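Local atomic coordinates of alanine racemase (Acinetobacter baumannii, PDB entry 4QHR), a protein that belongs to the alanine racemase family and joins an N-terminal TIM-barrel domain to a C-terminal beta-rich domain, two copies making up the assembly. Residues A[11-16]-A[231-236]; A[62-67]-A[91-96]; A[156-161]-A[175-180]; A[283-288]-A[333-338]. One frame throughout, in Å; residues are numbered along the deposited sequence.

Contacts 2 and 3 lie in the TIM-barrel domain, where both involve strands of the parallel sheet; their centres are about 26 Å apart and they follow one another along the chain. Contact 1 closes a long loop around both, joining helix 10-23 to the residues that lead into strand 234-246, and so ties the start of the barrel to the start of the beta-rich domain. Contact 4 comes last in sequence, within that second domain, where it brings helix 329-335 against residues leading into strand 286-289. Contacts 1 and 4 reach the same mixed sheet, with nearest atoms about 7 Å apart, whereas contacts 2 and 4 lie on opposite sides of the chain's centre.

Contact 1 (A[11-16]-A[231-236]); sequences QALQYN and KPVMTF
One face of the Tyr-15 ring carries the end of Lys-231, whose CE sits 3.6 Å above the ring plane, over its centre, while OD1 of Asn-16 lies in plane at the ring's edge. Extended beyond CG, the lysine chain reaches across the ring at about a right angle and brings NZ over the same face, 3.9 Å from the centroid of the Tyr-15 ring and 26° off its normal, a cation-pi contact beside the CH-pi contact of CE. The ring's hydroxyl is bonded to Asp-229.

The second flat group, the Asn-16 amide, bonds to the backbone N and O of Lys-231 with both its polar atoms. Lys-231 N donates to a lone pair of Asn-16 OD1 at 2.8 Å, almost straight, and Asn-16 ND2 returns a bond of 2.9 Å to Lys-231 O, which lies in the amide plane. ND2 also donates to Leu-214 O. Alongside, Ala-12 CB rests 3.7 Å from Lys-231 CB, and Leu-13 CG meets Val-233 CG1 at 3.7 Å.

Helix 10-23 thus holds the connection between the two domains by a pair of polar bonds flanked by apolar contacts. Paired bonds fix the rotation of the buried amide, and the electron-rich face of Tyr-15 would probably favour the ammonium charge of Lys-231.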
loop_
_atom_site.group_PDB
_atom_site.type_symbol
_atom_site.label_atom_id
_atom_site.label_comp_id
_atom_site.label_asym_id
_atom_site.label_seq_id
_atom_site.Cartn_x
_atom_site.Cartn_y
_atom_site.Cartn_z
ATOM N N GLN A 11 -0.031 -24.487 -2.349
ATOM C CA GLN A 11 -0.772 -25.612 -1.735
ATOM C C GLN A 11 -1.864 -25.118 -0.767
ATOM O O GLN A 11 -2.916 -25.722 -0.638
ATOM C CB GLN A 11 0.160 -26.578 -1.022
ATOM C CG GLN A 11 1.206 -27.226 -1.967
ATOM C CD GLN A 11 2.243 -26.237 -2.549
ATOM O OE1 GLN A 11 2.622 -25.218 -1.909
ATOM N NE2 GLN A 11 2.695 -26.514 -3.782
ATOM N N ALA A 12 -1.579 -24.033 -0.063
ATOM C CA ALA A 12 -2.572 -23.460 0.816
ATOM C C ALA A 12 -3.730 -22.938 0.002
ATOM O O ALA A 12 -4.868 -23.114 0.396
ATOM C CB ALA A 12 -1.929 -22.361 1.656
ATOM N N LEU A 13 -3.463 -22.241 -1.109
ATOM C CA LEU A 13 -4.552 -21.807 -1.993
ATOM C C LEU A 13 -5.430 -22.979 -2.431
ATOM O O LEU A 13 -6.650 -22.857 -2.424
ATOM C CB LEU A 13 -4.049 -21.130 -3.268
ATOM C CG LEU A 13 -3.518 -19.729 -3.118
ATOM C CD1 LEU A 13 -2.615 -19.374 -4.291
ATOM C CD2 LEU A 13 -4.680 -18.751 -3.050
ATOM N N GLN A 14 -4.802 -24.094 -2.822
ATOM C CA GLN A 14 -5.571 -25.277 -3.256
ATOM C C GLN A 14 -6.396 -25.803 -2.118
ATOM O O GLN A 14 -7.518 -26.228 -2.278
ATOM C CB GLN A 14 -4.682 -26.419 -3.762
ATOM C CG GLN A 14 -3.884 -26.050 -4.974
ATOM C CD GLN A 14 -2.947 -27.154 -5.438
ATOM O OE1 GLN A 14 -2.232 -27.772 -4.656
ATOM N NE2 GLN A 14 -2.933 -27.381 -6.734
ATOM N N TYR A 15 -5.812 -25.810 -0.951
ATOM C CA TYR A 15 -6.505 -26.328 0.223
ATOM C C TYR A 15 -7.775 -25.505 0.575
ATOM O O TYR A 15 -8.821 -26.050 0.924
ATOM C CB TYR A 15 -5.521 -26.320 1.405
ATOM C CG TYR A 15 -6.061 -26.889 2.654
ATOM C CD1 TYR A 15 -6.789 -26.099 3.553
ATOM C CD2 TYR A 15 -5.861 -28.230 2.962
ATOM C CE1 TYR A 15 -7.290 -26.648 4.722
ATOM C CE2 TYR A 15 -6.346 -28.764 4.131
ATOM C CZ TYR A 15 -7.057 -27.978 5.001
ATOM O OH TYR A 15 -7.537 -28.518 6.163
ATOM N N ASN A 16 -7.639 -24.188 0.526
ATOM C CA ASN A 16 -8.745 -23.300 0.887
ATOM C C ASN A 16 -9.819 -23.361 -0.170
ATOM O O ASN A 16 -10.996 -23.287 0.139
ATOM C CB ASN A 16 -8.185 -21.886 0.999
ATOM C CG ASN A 16 -7.156 -21.749 2.096
ATOM O OD1 ASN A 16 -7.170 -22.515 3.084
ATOM N ND2 ASN A 16 -6.288 -20.761 1.968
ATOM N N LYS A 231 -5.797 -22.157 5.529
ATOM C CA LYS A 231 -4.347 -22.028 5.563
ATOM C C LYS A 231 -3.862 -20.674 5.021
ATOM O O LYS A 231 -4.078 -20.375 3.844
ATOM C CB LYS A 231 -3.743 -23.146 4.729
ATOM C CG LYS A 231 -3.843 -24.456 5.479
ATOM C CD LYS A 231 -3.267 -25.590 4.707
ATOM C CE LYS A 231 -3.507 -26.838 5.560
ATOM N NZ LYS A 231 -2.856 -27.895 4.776
ATOM N N PRO A 232 -3.191 -19.864 5.873
ATOM C CA PRO A 232 -2.651 -18.585 5.353
ATOM C C PRO A 232 -1.828 -18.816 4.095
ATOM O O PRO A 232 -0.953 -19.707 4.059
ATOM C CB PRO A 232 -1.786 -18.076 6.511
ATOM C CG PRO A 232 -2.424 -18.648 7.729
ATOM C CD PRO A 232 -3.000 -19.986 7.326
ATOM N N VAL A 233 -2.068 -18.011 3.075
ATOM C CA VAL A 233 -1.363 -18.171 1.820
ATOM C C VAL A 233 -0.092 -17.286 1.786
ATOM O O VAL A 233 0.994 -17.720 1.326
ATOM C CB VAL A 233 -2.314 -17.841 0.672
ATOM C CG1 VAL A 233 -1.572 -17.748 -0.674
ATOM C CG2 VAL A 233 -3.441 -18.842 0.593
ATOM N N MET A 234 -0.215 -16.044 2.234
ATOM C CA MET A 234 0.879 -15.102 2.191
ATOM C C MET A 234 1.693 -15.093 3.490
ATOM O O MET A 234 1.118 -14.932 4.576
ATOM C CB MET A 234 0.363 -13.661 1.968
ATOM C CG MET A 234 1.461 -12.642 1.809
ATOM S SD MET A 234 1.035 -10.896 1.658
ATOM C CE MET A 234 -0.076 -10.898 0.240
ATOM N N THR A 235 3.012 -15.202 3.336
ATOM C CA THR A 235 3.952 -14.815 4.394
ATOM C C THR A 235 4.745 -13.582 3.969
ATOM O O THR A 235 5.361 -13.548 2.860
ATOM C CB THR A 235 4.881 -15.972 4.741
ATOM O OG1 THR A 235 4.068 -17.112 5.009
ATOM C CG2 THR A 235 5.658 -15.642 6.020
ATOM N N PHE A 236 4.773 -12.567 4.830
ATOM C CA PHE A 236 5.447 -11.290 4.528
ATOM C C PHE A 236 6.634 -11.236 5.502
ATOM O O PHE A 236 6.443 -11.198 6.722
ATOM C CB PHE A 236 4.441 -10.148 4.738
ATOM C CG PHE A 236 4.927 -8.743 4.381
ATOM C CD1 PHE A 236 5.941 -8.483 3.438
ATOM C CD2 PHE A 236 4.303 -7.663 4.962
ATOM C CE1 PHE A 236 6.311 -7.162 3.145
ATOM C CE2 PHE A 236 4.672 -6.362 4.690
ATOM C CZ PHE A 236 5.680 -6.111 3.792
#

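Contact 2 (A[62-67]-A[91-96]); sequences EGLEIR and IEQKFE
Arg-67 sets one face of its guanidinium over CE1 of Phe-95, with its NE 3.7 Å from that carbon and the two planes 47° apart. The contact belongs to the TIM barrel: helix 60-68 packs against the turn between helix 87-92 and strand 95-99, where Lys-94, with positive phi, closes a Schellman motif. A bend at chi2 (-85°) swings the arginine across, sliding past Gln-93 so that its CD comes within 3.3 Å of Gln-93 OE1. Other carbonyls share the guanidinium: Phe-71 O takes NH1, and Gln-73 O takes NH2. At the tip of the ring, CZ of Phe-95 approaches Gly-63 C to 3.3 Å, close because glycine has no side chain there. Leu-64 CD2 borders the patch, 3.8 Å from Gln-93 CG. The backbone carbonyl O of Gln-93 accepts side-on from Arg-67 NE at 2.9 Å and Arg-67 NH2 at 3.0 Å, lying 1° out of the guanidinium plane.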
loop_
_atom_site.group_PDB
_atom_site.type_symbol
_atom_site.label_atom_id
_atom_site.label_comp_id
_atom_site.label_asym_id
_atom_site.label_seq_id
_atom_site.Cartn_x
_atom_site.Cartn_y
_atom_site.Cartn_z
ATOM N N GLU A 62 -8.426 -6.521 -15.551
ATOM C CA GLU A 62 -8.120 -7.720 -14.756
ATOM C C GLU A 62 -8.466 -9.014 -15.488
ATOM O O GLU A 62 -7.733 -9.988 -15.427
ATOM C CB GLU A 62 -8.801 -7.684 -13.363
ATOM C CG GLU A 62 -8.196 -6.633 -12.473
ATOM C CD GLU A 62 -8.895 -6.434 -11.111
ATOM O OE1 GLU A 62 -9.987 -6.966 -10.880
ATOM O OE2 GLU A 62 -8.311 -5.721 -10.291
ATOM N N GLY A 63 -9.598 -9.031 -16.189
ATOM C CA GLY A 63 -9.918 -10.170 -16.990
ATOM C C GLY A 63 -8.962 -10.393 -18.157
ATOM O O GLY A 63 -8.590 -11.518 -18.426
ATOM N N LEU A 64 -8.561 -9.319 -18.824
ATOM C CA LEU A 64 -7.576 -9.435 -19.940
ATOM C C LEU A 64 -6.219 -9.975 -19.424
ATOM O O LEU A 64 -5.493 -10.681 -20.114
ATOM C CB LEU A 64 -7.392 -8.059 -20.601
ATOM C CG LEU A 64 -8.593 -7.568 -21.464
ATOM C CD1 LEU A 64 -8.359 -6.153 -21.935
ATOM C CD2 LEU A 64 -8.852 -8.500 -22.671
ATOM N N GLU A 65 -5.852 -9.609 -18.202
ATOM C CA GLU A 65 -4.620 -10.144 -17.607
ATOM C C GLU A 65 -4.709 -11.680 -17.444
ATOM O O GLU A 65 -3.751 -12.423 -17.664
ATOM C CB GLU A 65 -4.371 -9.464 -16.266
ATOM C CG GLU A 65 -3.008 -9.716 -15.705
ATOM C CD GLU A 65 -2.729 -8.985 -14.397
ATOM O OE1 GLU A 65 -3.683 -8.473 -13.747
ATOM O OE2 GLU A 65 -1.501 -8.945 -14.067
ATOM N N ILE A 66 -5.849 -12.156 -16.980
ATOM C CA ILE A 66 -6.062 -13.597 -16.826
ATOM C C ILE A 66 -5.869 -14.302 -18.181
ATOM O O ILE A 66 -5.227 -15.373 -18.274
ATOM C CB ILE A 66 -7.454 -13.884 -16.284
ATOM C CG1 ILE A 66 -7.519 -13.412 -14.812
ATOM C CG2 ILE A 66 -7.795 -15.356 -16.412
ATOM C CD1 ILE A 66 -8.887 -13.503 -14.183
ATOM N N ARG A 67 -6.426 -13.704 -19.213
ATOM C CA ARG A 67 -6.429 -14.337 -20.551
ATOM C C ARG A 67 -5.030 -14.328 -21.111
ATOM O O ARG A 67 -4.600 -15.316 -21.648
ATOM C CB ARG A 67 -7.380 -13.625 -21.485
ATOM C CG ARG A 67 -8.830 -13.901 -21.204
ATOM C CD ARG A 67 -9.279 -15.177 -21.881
ATOM N NE ARG A 67 -10.704 -15.403 -21.604
ATOM C CZ ARG A 67 -11.174 -16.113 -20.572
ATOM N NH1 ARG A 67 -10.372 -16.734 -19.718
ATOM N NH2 ARG A 67 -12.467 -16.219 -20.369
ATOM N N ILE A 91 -17.223 -9.794 -24.986
ATOM C CA ILE A 91 -17.824 -10.858 -25.746
ATOM C C ILE A 91 -16.765 -11.767 -26.397
ATOM O O ILE A 91 -16.876 -13.005 -26.348
ATOM C CB ILE A 91 -18.798 -10.272 -26.766
ATOM C CG1 ILE A 91 -20.050 -9.715 -26.054
ATOM C CG2 ILE A 91 -19.191 -11.278 -27.782
ATOM C CD1 ILE A 91 -20.787 -8.695 -26.932
ATOM N N GLU A 92 -15.723 -11.162 -26.936
ATOM C CA GLU A 92 -14.691 -11.889 -27.689
ATOM C C GLU A 92 -13.880 -12.773 -26.743
ATOM O O GLU A 92 -13.560 -13.926 -27.060
ATOM C CB GLU A 92 -13.803 -10.893 -28.430
ATOM C CG GLU A 92 -12.504 -11.432 -29.027
ATOM C CD GLU A 92 -12.701 -12.387 -30.196
ATOM O OE1 GLU A 92 -11.763 -13.175 -30.415
ATOM O OE2 GLU A 92 -13.755 -12.375 -30.902
ATOM N N GLN A 93 -13.585 -12.237 -25.574
ATOM C CA GLN A 93 -12.858 -12.966 -24.564
ATOM C C GLN A 93 -13.712 -13.907 -23.715
ATOM O O GLN A 93 -13.180 -14.564 -22.810
ATOM C CB GLN A 93 -12.176 -11.962 -23.644
ATOM C CG GLN A 93 -11.149 -11.048 -24.314
ATOM C CD GLN A 93 -9.918 -11.815 -24.729
ATOM O OE1 GLN A 93 -9.705 -12.937 -24.290
ATOM N NE2 GLN A 93 -9.117 -11.224 -25.585
ATOM N N LYS A 94 -15.007 -13.958 -23.982
ATOM C CA LYS A 94 -15.947 -14.740 -23.173
ATOM C C LYS A 94 -15.993 -14.352 -21.668
ATOM O O LYS A 94 -15.887 -15.213 -20.771
ATOM C CB LYS A 94 -15.684 -16.220 -23.309
ATOM C CG LYS A 94 -15.949 -16.721 -24.724
ATOM C CD LYS A 94 -15.699 -18.219 -24.789
ATOM C CE LYS A 94 -16.143 -18.784 -26.134
ATOM N NZ LYS A 94 -15.144 -19.815 -26.584
ATOM N N PHE A 95 -16.176 -13.070 -21.421
ATOM C CA PHE A 95 -16.345 -12.535 -20.080
ATOM C C PHE A 95 -17.835 -12.275 -19.841
ATOM O O PHE A 95 -18.464 -11.475 -20.547
ATOM C CB PHE A 95 -15.615 -11.196 -19.941
ATOM C CG PHE A 95 -14.128 -11.251 -20.042
ATOM C CD1 PHE A 95 -13.430 -12.394 -19.914
ATOM C CD2 PHE A 95 -13.433 -10.090 -20.223
ATOM C CE1 PHE A 95 -12.073 -12.413 -20.001
ATOM C CE2 PHE A 95 -12.052 -10.087 -20.302
ATOM C CZ PHE A 95 -11.382 -11.248 -20.187
ATOM N N GLU A 96 -18.434 -12.925 -18.852
ATOM C CA GLU A 96 -19.809 -12.671 -18.550
ATOM C C GLU A 96 -19.863 -11.366 -17.754
ATOM O O GLU A 96 -18.996 -11.118 -16.923
ATOM C CB GLU A 96 -20.401 -13.805 -17.736
ATOM C CG GLU A 96 -20.444 -15.102 -18.528
ATOM C CD GLU A 96 -21.124 -16.219 -17.806
ATOM O OE1 GLU A 96 -21.233 -16.158 -16.556
ATOM O OE2 GLU A 96 -21.606 -17.124 -18.520
#

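Contact 3 (A[156-161]-A[175-180]); sequences LAMHFA and QQFLHI
In the beta-alpha-beta unit made by strand 154-157, helix 168-184 and strand 188-190, Leu-156 and Met-158 meet Phe-177 of the helix. Their side chains leave the backbone toward the helix, while that of the intervening Ala-157 points away. Leu-156 slides past the phenylalanine in the opposite direction: its CG lies 3.6 Å from Phe-177 CE1, and its CD2 branch stands over the ring face, 4.2 Å from the centroid and 28° off the normal, as a CH-pi contact. Leu-156 O lies at the edge of the same ring, in its plane.

This is the inner side of a helix in the TIM barrel, facing the parallel sheet. Ile-180, one turn further along, offers its CG2 to Leu-156 CD2 at 3.8 Å, and both residues also touch Ile-140 of the neighbouring helix 139-149.

Met-158 covers the other end of Phe-177, its CB 3.6 Å from Phe-177 CD1. With CG anti to the backbone N (chi1 -163°), the methionine runs out from the backbone to the root of the phenylalanine, where SD comes 3.9 Å from Phe-177 CB. The sulfur is 5.0 Å from the ring centroid in an oblique Met-aromatic contact. A bend at chi3 (62°) sets the methyl CE 3.6 Å above the plane of Phe-160, toward the rim of that ring, which in turn meets Trp-200.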
loop_
_atom_site.group_PDB
_atom_site.type_symbol
_atom_site.label_atom_id
_atom_site.label_comp_id
_atom_site.label_asym_id
_atom_site.label_seq_id
_atom_site.Cartn_x
_atom_site.Cartn_y
_atom_site.Cartn_z
ATOM N N LEU A 156 -29.332 -14.296 -11.051
ATOM C CA LEU A 156 -29.688 -13.333 -10.020
ATOM C C LEU A 156 -28.544 -13.268 -9.040
ATOM O O LEU A 156 -28.203 -14.291 -8.397
ATOM C CB LEU A 156 -30.955 -13.752 -9.295
ATOM C CG LEU A 156 -31.433 -12.867 -8.137
ATOM C CD1 LEU A 156 -31.709 -11.451 -8.631
ATOM C CD2 LEU A 156 -32.704 -13.479 -7.552
ATOM N N ALA A 157 -27.976 -12.077 -8.886
ATOM C CA ALA A 157 -26.804 -11.878 -8.030
ATOM C C ALA A 157 -27.071 -10.833 -6.947
ATOM O O ALA A 157 -27.577 -9.757 -7.212
ATOM C CB ALA A 157 -25.590 -11.462 -8.850
ATOM N N MET A 158 -26.728 -11.188 -5.734
ATOM C CA MET A 158 -26.664 -10.224 -4.645
ATOM C C MET A 158 -25.366 -10.377 -3.837
ATOM O O MET A 158 -24.721 -11.430 -3.861
ATOM C CB MET A 158 -27.827 -10.454 -3.744
ATOM C CG MET A 158 -28.120 -9.301 -2.804
ATOM S SD MET A 158 -29.319 -9.870 -1.612
ATOM C CE MET A 158 -28.489 -11.233 -0.750
ATOM N N HIS A 159 -25.001 -9.301 -3.125
ATOM C CA HIS A 159 -23.902 -9.318 -2.192
ATOM C C HIS A 159 -24.457 -8.854 -0.833
ATOM O O HIS A 159 -25.208 -7.891 -0.747
ATOM C CB HIS A 159 -22.771 -8.433 -2.701
ATOM C CG HIS A 159 -21.437 -8.703 -2.054
ATOM N ND1 HIS A 159 -20.876 -9.969 -1.973
ATOM C CD2 HIS A 159 -20.545 -7.862 -1.472
ATOM C CE1 HIS A 159 -19.703 -9.891 -1.362
ATOM N NE2 HIS A 159 -19.479 -8.625 -1.050
ATOM N N PHE A 160 -24.077 -9.570 0.213
ATOM C CA PHE A 160 -24.465 -9.231 1.585
ATOM C C PHE A 160 -23.655 -8.084 2.093
ATOM O O PHE A 160 -22.446 -8.024 1.850
ATOM C CB PHE A 160 -24.267 -10.427 2.488
ATOM C CG PHE A 160 -25.413 -11.375 2.432
ATOM C CD1 PHE A 160 -26.630 -11.004 2.967
ATOM C CD2 PHE A 160 -25.305 -12.601 1.792
ATOM C CE1 PHE A 160 -27.727 -11.847 2.897
ATOM C CE2 PHE A 160 -26.403 -13.453 1.724
ATOM C CZ PHE A 160 -27.608 -13.073 2.284
ATOM N N ALA A 161 -24.301 -7.168 2.788
ATOM C CA ALA A 161 -23.576 -6.044 3.372
ATOM C C ALA A 161 -22.820 -6.375 4.677
ATOM O O ALA A 161 -21.763 -5.823 4.946
ATOM C CB ALA A 161 -24.566 -4.901 3.610
ATOM N N GLN A 175 -34.441 -12.271 2.684
ATOM C CA GLN A 175 -35.861 -12.267 2.281
ATOM C C GLN A 175 -36.100 -11.514 0.971
ATOM O O GLN A 175 -36.884 -11.956 0.113
ATOM C CB GLN A 175 -36.764 -11.724 3.428
ATOM C CG GLN A 175 -37.397 -12.749 4.385
ATOM C CD GLN A 175 -36.507 -13.933 4.789
ATOM O OE1 GLN A 175 -36.897 -15.092 4.643
ATOM N NE2 GLN A 175 -35.322 -13.649 5.309
ATOM N N GLN A 176 -35.423 -10.391 0.787
ATOM C CA GLN A 176 -35.502 -9.687 -0.486
ATOM C C GLN A 176 -34.998 -10.608 -1.647
ATOM O O GLN A 176 -35.661 -10.758 -2.690
ATOM C CB GLN A 176 -34.728 -8.380 -0.387
ATOM C CG GLN A 176 -34.787 -7.516 -1.614
ATOM C CD GLN A 176 -34.878 -6.041 -1.284
ATOM O OE1 GLN A 176 -34.801 -5.650 -0.122
ATOM N NE2 GLN A 176 -35.036 -5.211 -2.310
ATOM N N PHE A 177 -33.855 -11.247 -1.440
ATOM C CA PHE A 177 -33.288 -12.160 -2.421
ATOM C C PHE A 177 -34.207 -13.362 -2.739
ATOM O O PHE A 177 -34.374 -13.707 -3.911
ATOM C CB PHE A 177 -31.937 -12.691 -1.940
ATOM C CG PHE A 177 -31.201 -13.454 -2.999
ATOM C CD1 PHE A 177 -30.569 -12.778 -4.012
ATOM C CD2 PHE A 177 -31.165 -14.847 -2.985
ATOM C CE1 PHE A 177 -29.894 -13.468 -4.990
ATOM C CE2 PHE A 177 -30.495 -15.548 -3.978
ATOM C CZ PHE A 177 -29.864 -14.866 -4.975
ATOM N N LEU A 178 -34.785 -13.995 -1.713
ATOM C CA LEU A 178 -35.703 -15.148 -1.923
ATOM C C LEU A 178 -36.999 -14.727 -2.628
ATOM O O LEU A 178 -37.516 -15.457 -3.465
ATOM C CB LEU A 178 -36.032 -15.861 -0.618
ATOM C CG LEU A 178 -34.879 -16.499 0.158
ATOM C CD1 LEU A 178 -35.318 -17.113 1.489
ATOM C CD2 LEU A 178 -34.211 -17.546 -0.718
ATOM N N HIS A 179 -37.501 -13.545 -2.304
ATOM C CA HIS A 179 -38.685 -12.987 -2.980
ATOM C C HIS A 179 -38.409 -12.829 -4.453
ATOM O O HIS A 179 -39.238 -13.190 -5.295
ATOM C CB HIS A 179 -39.145 -11.635 -2.351
ATOM C CG HIS A 179 -40.049 -10.828 -3.233
ATOM N ND1 HIS A 179 -41.280 -11.276 -3.654
ATOM C CD2 HIS A 179 -39.894 -9.597 -3.780
ATOM C CE1 HIS A 179 -41.848 -10.362 -4.425
ATOM N NE2 HIS A 179 -41.024 -9.332 -4.522
ATOM N N ILE A 180 -37.230 -12.315 -4.787
ATOM C CA ILE A 180 -36.949 -12.067 -6.177
ATOM C C ILE A 180 -36.695 -13.384 -6.877
ATOM O O ILE A 180 -37.165 -13.573 -7.976
ATOM C CB ILE A 180 -35.794 -11.071 -6.380
ATOM C CG1 ILE A 180 -36.143 -9.702 -5.772
ATOM C CG2 ILE A 180 -35.535 -10.893 -7.871
ATOM C CD1 ILE A 180 -37.243 -8.937 -6.495
#

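Contact 4 (A[283-288]-A[333-338]); sequences KQNFVA and AEANGT
Glu-334, near the end of helix 329-335, reaches Lys-283 with its carboxylate. Its chain is extended, and OE2 lies 3.1 Å from Lys-283 NZ in a salt bridge whose hydrogen bond is weak. The lysine meets it obliquely, its own chain bent at chi3 (-35°). Ala-335 follows and makes the main packing: its CB sits 3.8 Å from Gln-284 O and 4.1 Å from Asn-285 CB. Its carbonyl oxygen accepts a weak bond from Lys-283 N at 3.5 Å. Asn-285 OD1, bonded to Arg-327, also lies 4.0 Å from Ala-335 CB.

At Asn-336 the chain leaves this interface, and ND2 bonds to Ala-280 O. Gly-337, with positive phi, forms the Schellman motif that ends the helix: Gly-337 N bonds to Glu-334 O, and Thr-338 N to Ala-333 O at 2.9 Å. Thr-338 then turns to the dimer interface, where its OG1 bonds to Arg-279 of the second subunit.

Within the C-terminal domain, this joins a helix end to the run into strand 286-289. Both charged residues are exposed, so solvent would probably screen the ion pair, and the buried alanine methyl packs against backbone carbonyls and the Asn-285 side chain.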
loop_
_atom_site.group_PDB
_atom_site.type_symbol
_atom_site.label_atom_id
_atom_site.label_comp_id
_atom_site.label_asym_id
_atom_site.label_seq_id
_atom_site.Cartn_x
_atom_site.Cartn_y
_atom_site.Cartn_z
ATOM N N LYS A 283 -3.380 -0.458 19.008
ATOM C CA LYS A 283 -3.038 -1.367 20.099
ATOM C C LYS A 283 -1.650 -1.812 19.741
ATOM O O LYS A 283 -1.224 -1.596 18.607
ATOM C CB LYS A 283 -3.937 -2.618 20.093
ATOM C CG LYS A 283 -5.373 -2.399 19.629
ATOM C CD LYS A 283 -6.343 -3.553 19.927
ATOM C CE LYS A 283 -5.733 -4.956 19.833
ATOM N NZ LYS A 283 -6.691 -5.977 20.369
ATOM N N GLN A 284 -0.983 -2.506 20.656
ATOM C CA GLN A 284 0.374 -3.013 20.439
ATOM C C GLN A 284 0.400 -4.111 19.328
ATOM O O GLN A 284 -0.435 -5.029 19.298
ATOM C CB GLN A 284 0.906 -3.579 21.767
ATOM C CG GLN A 284 2.371 -4.008 21.762
ATOM C CD GLN A 284 2.924 -4.263 23.174
ATOM O OE1 GLN A 284 2.239 -4.824 24.083
ATOM N NE2 GLN A 284 4.185 -3.878 23.375
ATOM N N ASN A 285 1.376 -4.026 18.443
ATOM C CA ASN A 285 1.531 -4.989 17.380
ATOM C C ASN A 285 2.808 -5.793 17.638
ATOM O O ASN A 285 3.709 -5.330 18.367
ATOM C CB ASN A 285 1.609 -4.249 16.029
ATOM C CG ASN A 285 1.549 -5.202 14.865
ATOM O OD1 ASN A 285 0.846 -6.205 14.933
ATOM N ND2 ASN A 285 2.383 -4.963 13.836
ATOM N N PHE A 286 2.871 -6.980 17.048
ATOM C CA PHE A 286 3.966 -7.902 17.221
ATOM C C PHE A 286 4.431 -8.408 15.864
ATOM O O PHE A 286 3.655 -8.426 14.906
ATOM C CB PHE A 286 3.518 -9.084 18.102
ATOM C CG PHE A 286 3.117 -8.667 19.501
ATOM C CD1 PHE A 286 1.841 -8.265 19.741
ATOM C CD2 PHE A 286 4.039 -8.659 20.548
ATOM C CE1 PHE A 286 1.454 -7.821 21.019
ATOM C CE2 PHE A 286 3.662 -8.242 21.822
ATOM C CZ PHE A 286 2.353 -7.810 22.044
ATOM N N VAL A 287 5.688 -8.831 15.811
ATOM C CA VAL A 287 6.203 -9.650 14.725
ATOM C C VAL A 287 6.567 -11.050 15.279
ATOM O O VAL A 287 6.688 -11.241 16.503
ATOM C CB VAL A 287 7.409 -9.044 14.048
ATOM C CG1 VAL A 287 7.080 -7.651 13.517
ATOM C CG2 VAL A 287 8.625 -8.945 15.002
ATOM N N ALA A 288 6.789 -12.000 14.386
ATOM C CA ALA A 288 7.132 -13.366 14.784
ATOM C C ALA A 288 8.581 -13.616 14.422
ATOM O O ALA A 288 8.995 -13.391 13.265
ATOM C CB ALA A 288 6.226 -14.356 14.104
ATOM N N ALA A 333 -3.912 -6.655 11.285
ATOM C CA ALA A 333 -5.002 -5.729 10.938
ATOM C C ALA A 333 -5.733 -5.100 12.140
ATOM O O ALA A 333 -5.964 -3.889 12.191
ATOM C CB ALA A 333 -6.004 -6.404 10.022
ATOM N N GLU A 334 -6.102 -5.937 13.068
ATOM C CA GLU A 334 -6.840 -5.476 14.237
ATOM C C GLU A 334 -6.006 -4.467 15.030
ATOM O O GLU A 334 -6.513 -3.422 15.400
ATOM C CB GLU A 334 -7.268 -6.659 15.122
ATOM C CG GLU A 334 -8.025 -6.198 16.362
ATOM C CD GLU A 334 -8.019 -7.192 17.522
ATOM O OE1 GLU A 334 -7.151 -8.089 17.599
ATOM O OE2 GLU A 334 -8.882 -7.039 18.410
ATOM N N ALA A 335 -4.705 -4.721 15.204
ATOM C CA ALA A 335 -3.838 -3.726 15.844
ATOM C C ALA A 335 -3.708 -2.432 15.073
ATOM O O ALA A 335 -3.457 -1.383 15.645
ATOM C CB ALA A 335 -2.463 -4.312 16.117
ATOM N N ASN A 336 -3.889 -2.523 13.757
ATOM C CA ASN A 336 -3.822 -1.365 12.835
ATOM C C ASN A 336 -5.157 -0.685 12.673
ATOM O O ASN A 336 -5.231 0.285 11.927
ATOM C CB ASN A 336 -3.270 -1.912 11.458
ATOM C CG ASN A 336 -3.081 -0.867 10.346
ATOM O OD1 ASN A 336 -3.341 -1.194 9.178
ATOM N ND2 ASN A 336 -2.600 0.337 10.654
ATOM N N GLY A 337 -6.213 -1.178 13.337
ATOM C CA GLY A 337 -7.569 -0.578 13.268
ATOM C C GLY A 337 -8.289 -0.865 11.945
ATOM O O GLY A 337 -9.181 -0.142 11.569
ATOM N N THR A 338 -7.922 -1.937 11.247
ATOM C CA THR A 338 -8.579 -2.279 9.981
ATOM C C THR A 338 -8.753 -3.807 9.830
ATOM O O THR A 338 -8.790 -4.531 10.823
ATOM C CB THR A 338 -7.834 -1.588 8.805
ATOM O OG1 THR A 338 -8.602 -1.746 7.607
ATOM C CG2 THR A 338 -6.445 -2.138 8.631
#